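Local structure of tRNA-splicing ligase RtcB (Thermus thermophilus, 2EPG) at residues A[115-123]-A[319-329]; A[167-177]-A[306-316]. The protein probably joins RNA ends bearing a 2',3'-cyclic phosphate or 3'-phosphate to 5'-hydroxyl ends, using GTP and manganese ions. All coordinates share one frame; numbering follows the deposited sequence.

Contact 1: residues A[115-123]-A[319-329]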
loop_
_atom_site.group_PDB
_atom_site.type_symbol
_atom_site.label_atom_id
_atom_site.label_comp_id
_atom_site.label_asym_id
_atom_site.label_seq_id
_atom_site.Cartn_x
_atom_site.Cartn_y
_atom_site.Cartn_z
ATOM N N ALA A 115 2.880 -4.542 16.287
ATOM C CA ALA A 115 2.474 -5.709 17.062
ATOM C C ALA A 115 3.029 -5.530 18.473
ATOM O O ALA A 115 4.220 -5.280 18.635
ATOM C CB ALA A 115 3.044 -6.978 16.429
ATOM N N SER A 116 2.187 -5.672 19.489
ATOM C CA SER A 116 2.640 -5.469 20.867
ATOM C C SER A 116 2.697 -6.744 21.715
ATOM O O SER A 116 2.314 -7.822 21.252
ATOM C CB SER A 116 1.710 -4.492 21.571
ATOM O OG SER A 116 0.498 -5.152 21.905
ATOM N N HIS A 117 3.187 -6.599 22.948
ATOM C CA HIS A 117 3.259 -7.707 23.905
ATOM C C HIS A 117 1.953 -7.804 24.696
ATOM O O HIS A 117 1.756 -8.747 25.448
ATOM C CB HIS A 117 4.386 -7.493 24.919
ATOM C CG HIS A 117 5.752 -7.716 24.364
ATOM N ND1 HIS A 117 6.878 -7.136 24.910
ATOM C CD2 HIS A 117 6.183 -8.479 23.333
ATOM C CE1 HIS A 117 7.945 -7.532 24.237
ATOM N NE2 HIS A 117 7.551 -8.348 23.275
ATOM N N LEU A 118 1.068 -6.828 24.522
ATOM C CA LEU A 118 -0.193 -6.789 25.255
ATOM C C LEU A 118 -1.309 -7.658 24.695
ATOM O O LEU A 118 -1.394 -7.912 23.498
ATOM C CB LEU A 118 -0.688 -5.344 25.358
ATOM C CG LEU A 118 0.227 -4.403 26.142
ATOM C CD1 LEU A 118 -0.067 -2.945 25.805
ATOM C CD2 LEU A 118 0.044 -4.670 27.627
ATOM N N THR A 119 -2.171 -8.124 25.584
ATOM C CA THR A 119 -3.286 -8.953 25.177
ATOM C C THR A 119 -4.535 -8.118 25.389
ATOM O O THR A 119 -4.496 -7.101 26.086
ATOM C CB THR A 119 -3.349 -10.242 26.015
ATOM O OG1 THR A 119 -3.644 -9.920 27.383
ATOM C CG2 THR A 119 -2.005 -10.961 25.948
ATOM N N LEU A 120 -5.630 -8.534 24.773
ATOM C CA LEU A 120 -6.883 -7.818 24.892
ATOM C C LEU A 120 -7.201 -7.497 26.366
ATOM O O LEU A 120 -7.546 -6.365 26.712
ATOM C CB LEU A 120 -7.999 -8.667 24.294
ATOM C CG LEU A 120 -9.090 -8.020 23.431
ATOM C CD1 LEU A 120 -10.336 -8.879 23.542
ATOM C CD2 LEU A 120 -9.391 -6.595 23.866
ATOM N N GLU A 121 -7.070 -8.501 27.227
ATOM C CA GLU A 121 -7.362 -8.347 28.652
ATOM C C GLU A 121 -6.601 -7.196 29.300
ATOM O O GLU A 121 -7.131 -6.510 30.178
ATOM C CB GLU A 121 -7.049 -9.646 29.408
ATOM C CG GLU A 121 -7.901 -10.861 29.007
ATOM C CD GLU A 121 -7.503 -11.480 27.673
ATOM O OE1 GLU A 121 -6.312 -11.386 27.307
ATOM O OE2 GLU A 121 -8.372 -12.071 26.994
ATOM N N ASP A 122 -5.365 -6.987 28.860
ATOM C CA ASP A 122 -4.515 -5.932 29.398
ATOM C C ASP A 122 -4.921 -4.551 28.932
ATOM O O ASP A 122 -4.712 -3.561 29.632
ATOM C CB ASP A 122 -3.067 -6.148 28.970
ATOM C CG ASP A 122 -2.496 -7.455 29.466
ATOM O OD1 ASP A 122 -1.565 -7.975 28.801
ATOM O OD2 ASP A 122 -2.961 -7.952 30.522
ATOM N N LEU A 123 -5.517 -4.484 27.752
ATOM C CA LEU A 123 -5.877 -3.204 27.158
ATOM C C LEU A 123 -7.249 -2.631 27.490
ATOM O O LEU A 123 -7.377 -1.442 27.793
ATOM C CB LEU A 123 -5.763 -3.309 25.639
ATOM C CG LEU A 123 -5.903 -1.972 24.931
ATOM C CD1 LEU A 123 -4.514 -1.377 24.825
ATOM C CD2 LEU A 123 -6.510 -2.145 23.551
ATOM N N PHE A 319 0.623 5.054 24.170
ATOM C CA PHE A 319 0.502 3.894 25.054
ATOM C C PHE A 319 1.190 4.195 26.378
ATOM O O PHE A 319 0.644 3.936 27.449
ATOM C CB PHE A 319 1.121 2.641 24.419
ATOM C CG PHE A 319 0.183 1.891 23.500
ATOM C CD1 PHE A 319 -0.277 0.624 23.843
ATOM C CD2 PHE A 319 -0.228 2.444 22.290
ATOM C CE1 PHE A 319 -1.141 -0.094 22.989
ATOM C CE2 PHE A 319 -1.090 1.739 21.434
ATOM C CZ PHE A 319 -1.544 0.471 21.787
ATOM N N GLU A 320 2.383 4.765 26.293
ATOM C CA GLU A 320 3.148 5.109 27.477
ATOM C C GLU A 320 2.440 6.169 28.342
ATOM O O GLU A 320 2.443 6.085 29.564
ATOM C CB GLU A 320 4.536 5.588 27.053
ATOM C CG GLU A 320 5.409 4.472 26.549
ATOM C CD GLU A 320 6.511 4.946 25.631
ATOM O OE1 GLU A 320 6.792 6.163 25.625
ATOM O OE2 GLU A 320 7.099 4.096 24.918
ATOM N N LYS A 321 1.824 7.154 27.699
ATOM C CA LYS A 321 1.118 8.211 28.412
ATOM C C LYS A 321 0.017 7.632 29.311
ATOM O O LYS A 321 -0.261 8.167 30.383
ATOM C CB LYS A 321 0.519 9.199 27.399
ATOM C CG LYS A 321 0.218 10.591 27.942
ATOM C CD LYS A 321 -1.016 10.584 28.814
ATOM C CE LYS A 321 -1.332 11.973 29.352
ATOM N NZ LYS A 321 -2.504 11.941 30.284
ATOM N N VAL A 322 -0.600 6.531 28.891
ATOM C CA VAL A 322 -1.664 5.932 29.691
ATOM C C VAL A 322 -1.202 4.821 30.626
ATOM O O VAL A 322 -2.030 4.097 31.182
ATOM C CB VAL A 322 -2.804 5.385 28.818
ATOM C CG1 VAL A 322 -3.456 6.535 28.041
ATOM C CG2 VAL A 322 -2.268 4.320 27.875
ATOM N N GLY A 323 0.110 4.667 30.785
ATOM C CA GLY A 323 0.600 3.668 31.714
ATOM C C GLY A 323 1.360 2.456 31.220
ATOM O O GLY A 323 1.949 1.746 32.030
ATOM N N PHE A 324 1.350 2.192 29.917
ATOM C CA PHE A 324 2.077 1.038 29.412
ATOM C C PHE A 324 3.503 1.454 29.103
ATOM O O PHE A 324 3.735 2.243 28.182
ATOM C CB PHE A 324 1.420 0.484 28.145
ATOM C CG PHE A 324 0.036 -0.041 28.359
ATOM C CD1 PHE A 324 -1.071 0.703 27.974
ATOM C CD2 PHE A 324 -0.166 -1.284 28.940
ATOM C CE1 PHE A 324 -2.358 0.219 28.160
ATOM C CE2 PHE A 324 -1.452 -1.784 29.132
ATOM C CZ PHE A 324 -2.554 -1.029 28.741
ATOM N N THR A 325 4.458 0.918 29.862
ATOM C CA THR A 325 5.865 1.237 29.654
ATOM C C THR A 325 6.354 0.588 28.362
ATOM O O THR A 325 5.700 -0.298 27.821
ATOM C CB THR A 325 6.743 0.697 30.801
ATOM O OG1 THR A 325 6.624 -0.729 30.853
ATOM C CG2 THR A 325 6.304 1.290 32.148
ATOM N N PRO A 326 7.522 1.014 27.860
ATOM C CA PRO A 326 8.048 0.431 26.628
ATOM C C PRO A 326 8.171 -1.082 26.723
ATOM O O PRO A 326 7.939 -1.784 25.746
ATOM C CB PRO A 326 9.399 1.123 26.472
ATOM C CG PRO A 326 9.106 2.491 26.970
ATOM C CD PRO A 326 8.318 2.190 28.252
ATOM N N ARG A 327 8.525 -1.592 27.895
ATOM C CA ARG A 327 8.649 -3.035 28.022
ATOM C C ARG A 327 7.281 -3.692 28.176
ATOM O O ARG A 327 7.133 -4.875 27.907
ATOM C CB ARG A 327 9.611 -3.416 29.168
ATOM C CG ARG A 327 9.140 -3.182 30.589
ATOM C CD ARG A 327 10.359 -3.107 31.536
ATOM N NE ARG A 327 11.388 -4.100 31.208
ATOM C CZ ARG A 327 12.622 -4.119 31.721
ATOM N NH1 ARG A 327 13.477 -5.070 31.349
ATOM N NH2 ARG A 327 13.010 -3.196 32.599
ATOM N N ASP A 328 6.275 -2.921 28.580
ATOM C CA ASP A 328 4.925 -3.467 28.701
ATOM C C ASP A 328 4.325 -3.617 27.302
ATOM O O ASP A 328 3.864 -4.693 26.912
ATOM C CB ASP A 328 3.980 -2.536 29.480
ATOM C CG ASP A 328 4.189 -2.579 30.985
ATOM O OD1 ASP A 328 4.415 -3.678 31.536
ATOM O OD2 ASP A 328 4.101 -1.502 31.617
ATOM N N HIS A 329 4.320 -2.524 26.548
ATOM C CA HIS A 329 3.697 -2.572 25.235
ATOM C C HIS A 329 4.530 -3.207 24.140
ATOM O O HIS A 329 3.978 -3.834 23.251
ATOM C CB HIS A 329 3.190 -1.178 24.824
ATOM C CG HIS A 329 4.264 -0.175 24.530
ATOM N ND1 HIS A 329 5.182 -0.335 23.514
ATOM C CD2 HIS A 329 4.508 1.048 25.064
ATOM C CE1 HIS A 329 5.940 0.745 23.431
ATOM N NE2 HIS A 329 5.552 1.599 24.360
#
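Leu118, at the end of strand 110-119, packs against Phe324, the residue that completes the Schellman motif closing helix 288-321. In that motif Gly323, with positive phi, serves as the C-prime residue, and the backbone N of Phe324 bonds to Phe319 O. Leu118 CD1 lies over one face of the Phe324 ring, 3.8 Å from its centroid and 23° off the normal, a CH-pi contact displaced toward the rim; Leu118 CD2 lies on the same side but beyond the rim, against Phe324 CD2 and CE2. Arg126 adds a cation-pi contact to this ring.

Phe319 offers its edge to Leu118 CD1, while Leu123, whose CG stands anti to the backbone N (chi1 -171°), crosses it at about a right angle and brings CD1 to 4.0 Å from Phe319 CE1. Leu130 of helix 127-137 touches both Leu123 and Phe319, completing an apolar cluster. Beyond it, His117 N donates to His329 O. Thr325 and Asp328 form a capping box at the start of helix 326-329: Thr325 N donates to Asp328 OD2, and Asp328 N returns a weak bond to Thr325 OG1, which separately bonds to Asp328 OD2. The Phe324 ring turns its edge to the backbone of helix 120-123, with Phe324 CZ 3.4 Å from Asp122 O.

Contact 2: residues A[167-177]-A[306-316]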
loop_
_atom_site.group_PDB
_atom_site.type_symbol
_atom_site.label_atom_id
_atom_site.label_comp_id
_atom_site.label_asym_id
_atom_site.label_seq_id
_atom_site.Cartn_x
_atom_site.Cartn_y
_atom_site.Cartn_z
ATOM N N LEU A 167 14.141 9.825 10.169
ATOM C CA LEU A 167 13.437 10.034 11.426
ATOM C C LEU A 167 13.895 9.078 12.525
ATOM O O LEU A 167 14.040 9.479 13.674
ATOM C CB LEU A 167 11.934 9.876 11.215
ATOM C CG LEU A 167 11.201 10.978 10.440
ATOM C CD1 LEU A 167 9.753 10.545 10.177
ATOM C CD2 LEU A 167 11.225 12.261 11.252
ATOM N N VAL A 168 14.108 7.812 12.177
ATOM C CA VAL A 168 14.549 6.836 13.163
ATOM C C VAL A 168 15.913 7.222 13.740
ATOM O O VAL A 168 16.128 7.132 14.947
ATOM C CB VAL A 168 14.666 5.424 12.540
ATOM C CG1 VAL A 168 15.315 4.465 13.539
ATOM C CG2 VAL A 168 13.291 4.941 12.134
ATOM N N LYS A 169 16.836 7.622 12.868
ATOM C CA LYS A 169 18.173 8.025 13.293
ATOM C C LYS A 169 18.155 9.265 14.182
ATOM O O LYS A 169 19.130 9.528 14.867
ATOM C CB LYS A 169 19.068 8.258 12.073
ATOM C CG LYS A 169 19.385 6.974 11.320
ATOM C CD LYS A 169 19.915 7.225 9.911
ATOM C CE LYS A 169 21.187 8.049 9.918
ATOM N NZ LYS A 169 21.744 8.130 8.548
ATOM N N ARG A 170 17.057 10.024 14.183
ATOM C CA ARG A 170 16.969 11.208 15.047
ATOM C C ARG A 170 16.084 10.961 16.258
ATOM O O ARG A 170 15.625 11.900 16.895
ATOM C CB ARG A 170 16.439 12.438 14.298
ATOM C CG ARG A 170 17.501 13.277 13.584
ATOM C CD ARG A 170 17.924 12.641 12.298
ATOM N NE ARG A 170 19.019 13.330 11.621
ATOM C CZ ARG A 170 19.586 12.866 10.512
ATOM N NH1 ARG A 170 20.576 13.519 9.934
ATOM N NH2 ARG A 170 19.153 11.727 9.975
ATOM N N GLY A 171 15.818 9.699 16.562
ATOM C CA GLY A 171 15.014 9.397 17.738
ATOM C C GLY A 171 13.525 9.176 17.570
ATOM O O GLY A 171 12.852 8.844 18.534
ATOM N N TYR A 172 12.988 9.339 16.370
ATOM C CA TYR A 172 11.545 9.151 16.186
ATOM C C TYR A 172 11.204 7.702 15.817
ATOM O O TYR A 172 10.532 7.446 14.814
ATOM C CB TYR A 172 11.033 10.103 15.104
ATOM C CG TYR A 172 11.214 11.555 15.449
ATOM C CD1 TYR A 172 10.270 12.226 16.223
ATOM C CD2 TYR A 172 12.337 12.256 15.012
ATOM C CE1 TYR A 172 10.437 13.570 16.552
ATOM C CE2 TYR A 172 12.518 13.595 15.336
ATOM C CZ TYR A 172 11.564 14.243 16.104
ATOM O OH TYR A 172 11.733 15.565 16.425
ATOM N N GLY A 173 11.678 6.766 16.633
ATOM C CA GLY A 173 11.424 5.356 16.392
ATOM C C GLY A 173 12.465 4.497 17.077
ATOM O O GLY A 173 13.306 5.018 17.807
ATOM N N TYR A 174 12.386 3.183 16.882
ATOM C CA TYR A 174 13.370 2.268 17.445
ATOM C C TYR A 174 14.320 1.979 16.292
ATOM O O TYR A 174 13.899 1.988 15.134
ATOM C CB TYR A 174 12.726 0.956 17.901
ATOM C CG TYR A 174 11.715 1.096 19.013
ATOM C CD1 TYR A 174 11.762 2.175 19.913
ATOM C CD2 TYR A 174 10.721 0.137 19.186
ATOM C CE1 TYR A 174 10.839 2.281 20.947
ATOM C CE2 TYR A 174 9.804 0.234 20.211
ATOM C CZ TYR A 174 9.863 1.300 21.088
ATOM O OH TYR A 174 8.940 1.361 22.100
ATOM N N PRO A 175 15.607 1.703 16.593
ATOM C CA PRO A 175 16.626 1.412 15.576
ATOM C C PRO A 175 16.192 0.345 14.576
ATOM O O PRO A 175 16.404 0.485 13.371
ATOM C CB PRO A 175 17.826 0.957 16.409
ATOM C CG PRO A 175 17.659 1.718 17.687
ATOM C CD PRO A 175 16.177 1.579 17.949
ATOM N N GLU A 176 15.562 -0.708 15.077
ATOM C CA GLU A 176 15.126 -1.806 14.220
ATOM C C GLU A 176 13.890 -1.520 13.344
ATOM O O GLU A 176 13.579 -2.306 12.457
ATOM C CB GLU A 176 14.856 -3.059 15.068
ATOM C CG GLU A 176 13.678 -2.909 16.048
ATOM C CD GLU A 176 12.985 -4.238 16.367
ATOM O OE1 GLU A 176 13.677 -5.200 16.764
ATOM O OE2 GLU A 176 11.744 -4.324 16.222
ATOM N N ASP A 177 13.198 -0.406 13.568
ATOM C CA ASP A 177 11.987 -0.130 12.787
ATOM C C ASP A 177 12.159 -0.258 11.282
ATOM O O ASP A 177 11.326 -0.848 10.607
ATOM C CB ASP A 177 11.445 1.267 13.099
ATOM C CG ASP A 177 10.817 1.354 14.468
ATOM O OD1 ASP A 177 10.472 2.470 14.889
ATOM O OD2 ASP A 177 10.657 0.312 15.132
ATOM N N ALA A 306 7.951 8.163 5.907
ATOM C CA ALA A 306 8.308 8.948 7.095
ATOM C C ALA A 306 7.092 9.322 7.897
ATOM O O ALA A 306 7.119 9.344 9.128
ATOM C CB ALA A 306 9.062 10.206 6.685
ATOM N N ASN A 307 6.018 9.633 7.193
ATOM C CA ASN A 307 4.775 10.003 7.843
ATOM C C ASN A 307 4.262 8.860 8.730
ATOM O O ASN A 307 3.813 9.091 9.860
ATOM C CB ASN A 307 3.721 10.358 6.788
ATOM C CG ASN A 307 2.451 10.888 7.410
ATOM O OD1 ASN A 307 2.504 11.708 8.320
ATOM N ND2 ASN A 307 1.302 10.435 6.919
ATOM N N ARG A 308 4.305 7.632 8.214
ATOM C CA ARG A 308 3.837 6.496 8.994
ATOM C C ARG A 308 4.810 6.239 10.147
ATOM O O ARG A 308 4.398 5.880 11.251
ATOM C CB ARG A 308 3.689 5.253 8.103
ATOM C CG ARG A 308 2.521 5.360 7.107
ATOM C CD ARG A 308 2.107 4.003 6.519
ATOM N NE ARG A 308 3.081 3.431 5.587
ATOM C CZ ARG A 308 3.085 3.634 4.273
ATOM N NH1 ARG A 308 4.010 3.060 3.525
ATOM N NH2 ARG A 308 2.172 4.411 3.700
ATOM N N GLN A 309 6.101 6.429 9.894
ATOM C CA GLN A 309 7.090 6.231 10.932
ATOM C C GLN A 309 6.818 7.210 12.077
ATOM O O GLN A 309 6.853 6.817 13.245
ATOM C CB GLN A 309 8.505 6.452 10.380
ATOM C CG GLN A 309 9.609 6.359 11.437
ATOM C CD GLN A 309 9.718 4.961 12.077
ATOM O OE1 GLN A 309 9.692 3.942 11.383
ATOM N NE2 GLN A 309 9.860 4.921 13.393
ATOM N N LEU A 310 6.513 8.468 11.744
ATOM C CA LEU A 310 6.256 9.486 12.769
ATOM C C LEU A 310 5.021 9.136 13.566
ATOM O O LEU A 310 5.005 9.241 14.785
ATOM C CB LEU A 310 6.052 10.883 12.146
ATOM C CG LEU A 310 6.834 12.072 12.739
ATOM C CD1 LEU A 310 6.155 13.397 12.356
ATOM C CD2 LEU A 310 6.944 11.954 14.254
ATOM N N ILE A 311 3.969 8.728 12.872
ATOM C CA ILE A 311 2.735 8.364 13.550
ATOM C C ILE A 311 2.989 7.206 14.510
ATOM O O ILE A 311 2.479 7.194 15.628
ATOM C CB ILE A 311 1.640 7.992 12.528
ATOM C CG1 ILE A 311 1.266 9.239 11.710
ATOM C CG2 ILE A 311 0.391 7.456 13.253
ATOM C CD1 ILE A 311 0.343 8.978 10.535
ATOM N N ALA A 312 3.793 6.241 14.081
ATOM C CA ALA A 312 4.103 5.096 14.931
ATOM C C ALA A 312 4.804 5.574 16.199
ATOM O O ALA A 312 4.555 5.048 17.285
ATOM C CB ALA A 312 4.986 4.097 14.179
ATOM N N HIS A 313 5.669 6.577 16.066
ATOM C CA HIS A 313 6.379 7.118 17.228
ATOM C C HIS A 313 5.357 7.698 18.210
ATOM O O HIS A 313 5.438 7.451 19.414
ATOM C CB HIS A 313 7.378 8.212 16.799
ATOM C CG HIS A 313 8.145 8.810 17.941
ATOM N ND1 HIS A 313 9.128 8.120 18.623
ATOM C CD2 HIS A 313 8.053 10.022 18.541
ATOM C CE1 HIS A 313 9.607 8.881 19.592
ATOM N NE2 HIS A 313 8.971 10.040 19.564
ATOM N N PHE A 314 4.394 8.459 17.687
ATOM C CA PHE A 314 3.350 9.045 18.518
ATOM C C PHE A 314 2.456 7.974 19.131
ATOM O O PHE A 314 1.932 8.159 20.217
ATOM C CB PHE A 314 2.448 10.011 17.711
ATOM C CG PHE A 314 3.177 11.177 17.095
ATOM C CD1 PHE A 314 4.347 11.682 17.669
ATOM C CD2 PHE A 314 2.669 11.799 15.954
ATOM C CE1 PHE A 314 5.003 12.793 17.114
ATOM C CE2 PHE A 314 3.308 12.912 15.390
ATOM C CZ PHE A 314 4.484 13.409 15.974
ATOM N N VAL A 315 2.251 6.864 18.423
ATOM C CA VAL A 315 1.409 5.812 18.955
ATOM C C VAL A 315 2.096 5.256 20.197
ATOM O O VAL A 315 1.460 5.057 21.234
ATOM C CB VAL A 315 1.171 4.688 17.924
ATOM C CG1 VAL A 315 0.616 3.436 18.613
ATOM C CG2 VAL A 315 0.187 5.172 16.852
ATOM N N ARG A 316 3.397 5.013 20.099
ATOM C CA ARG A 316 4.120 4.518 21.250
ATOM C C ARG A 316 3.962 5.520 22.397
ATOM O O ARG A 316 3.734 5.113 23.533
ATOM C CB ARG A 316 5.595 4.309 20.899
ATOM C CG ARG A 316 5.815 3.097 19.990
ATOM C CD ARG A 316 7.195 3.051 19.365
ATOM N NE ARG A 316 7.386 1.819 18.593
ATOM C CZ ARG A 316 8.228 1.709 17.579
ATOM N NH1 ARG A 316 8.349 0.557 16.928
ATOM N NH2 ARG A 316 8.950 2.762 17.204
#
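A Schellman motif ends helix 164-169, with Gly171 as its C-prime residue, and the loop that follows lies along one side of helix 288-321, where a buried salt bridge holds it. Arg316 reaches out with its chain extended from CG to NE and grips Asp177 end-on: NH2 meets the syn lone pair of OD1 at 2.8 Å, and NH1 bonds to OD2 at 2.9 Å, with carboxylate and guanidinium nearly coplanar. The flat guanidinium also stacks on the Tyr174 ring, its CZ 3.6 Å from the centroid and the planes only 16° apart. Salt bridge and stack, with a further bond from NH1 to Leu331 O, hold the guanidinium.

Asp177 OD1 takes two further hydrogen bonds, from Tyr174 N, above the carboxylate plane, and from Gln309 NE2 on the anti side. A bend at chi2 (63°) turns the Gln309 amide so that NE2 also serves Tyr172 O, at 3.0 Å on a lone pair in the carbonyl plane. One turn further on, the His313 ring receives Tyr172 CA over a face, 3.8 Å from its centroid, and the Tyr172 ring approaches edge-to-face. Leu167 CD1 packs on Ala306 CB at 3.6 Å. Strands flank the contact: Arg112 of strand 110-119 bonds to Gln309 OE1, and Val333 of strand 332-347 touches Asp177 and Arg316, while Ile311 and Ala312 pack on strand 240-247.

How the contacts relate
Counting from the N terminus, the first of the four segments, on strand 110-119 and helix 120-123, belongs to contact 1 and the second, 167-177, to contact 2. Both partners come later, on or just after helix 288-321: residues 306-316 close contact 2, then 319-329 close contact 1. The loop of contact 2 therefore lies wholly within the wider one of contact 1. Their centres are about 17 Å apart, and they meet where His329 CE1 packs 3.3 Å from Tyr174 OH. Together they join the long helix and the short helix 326-329 to the end of strand 110-119 and helix 120-123, and the long helix to the end of helix 164-169 and the loop after it.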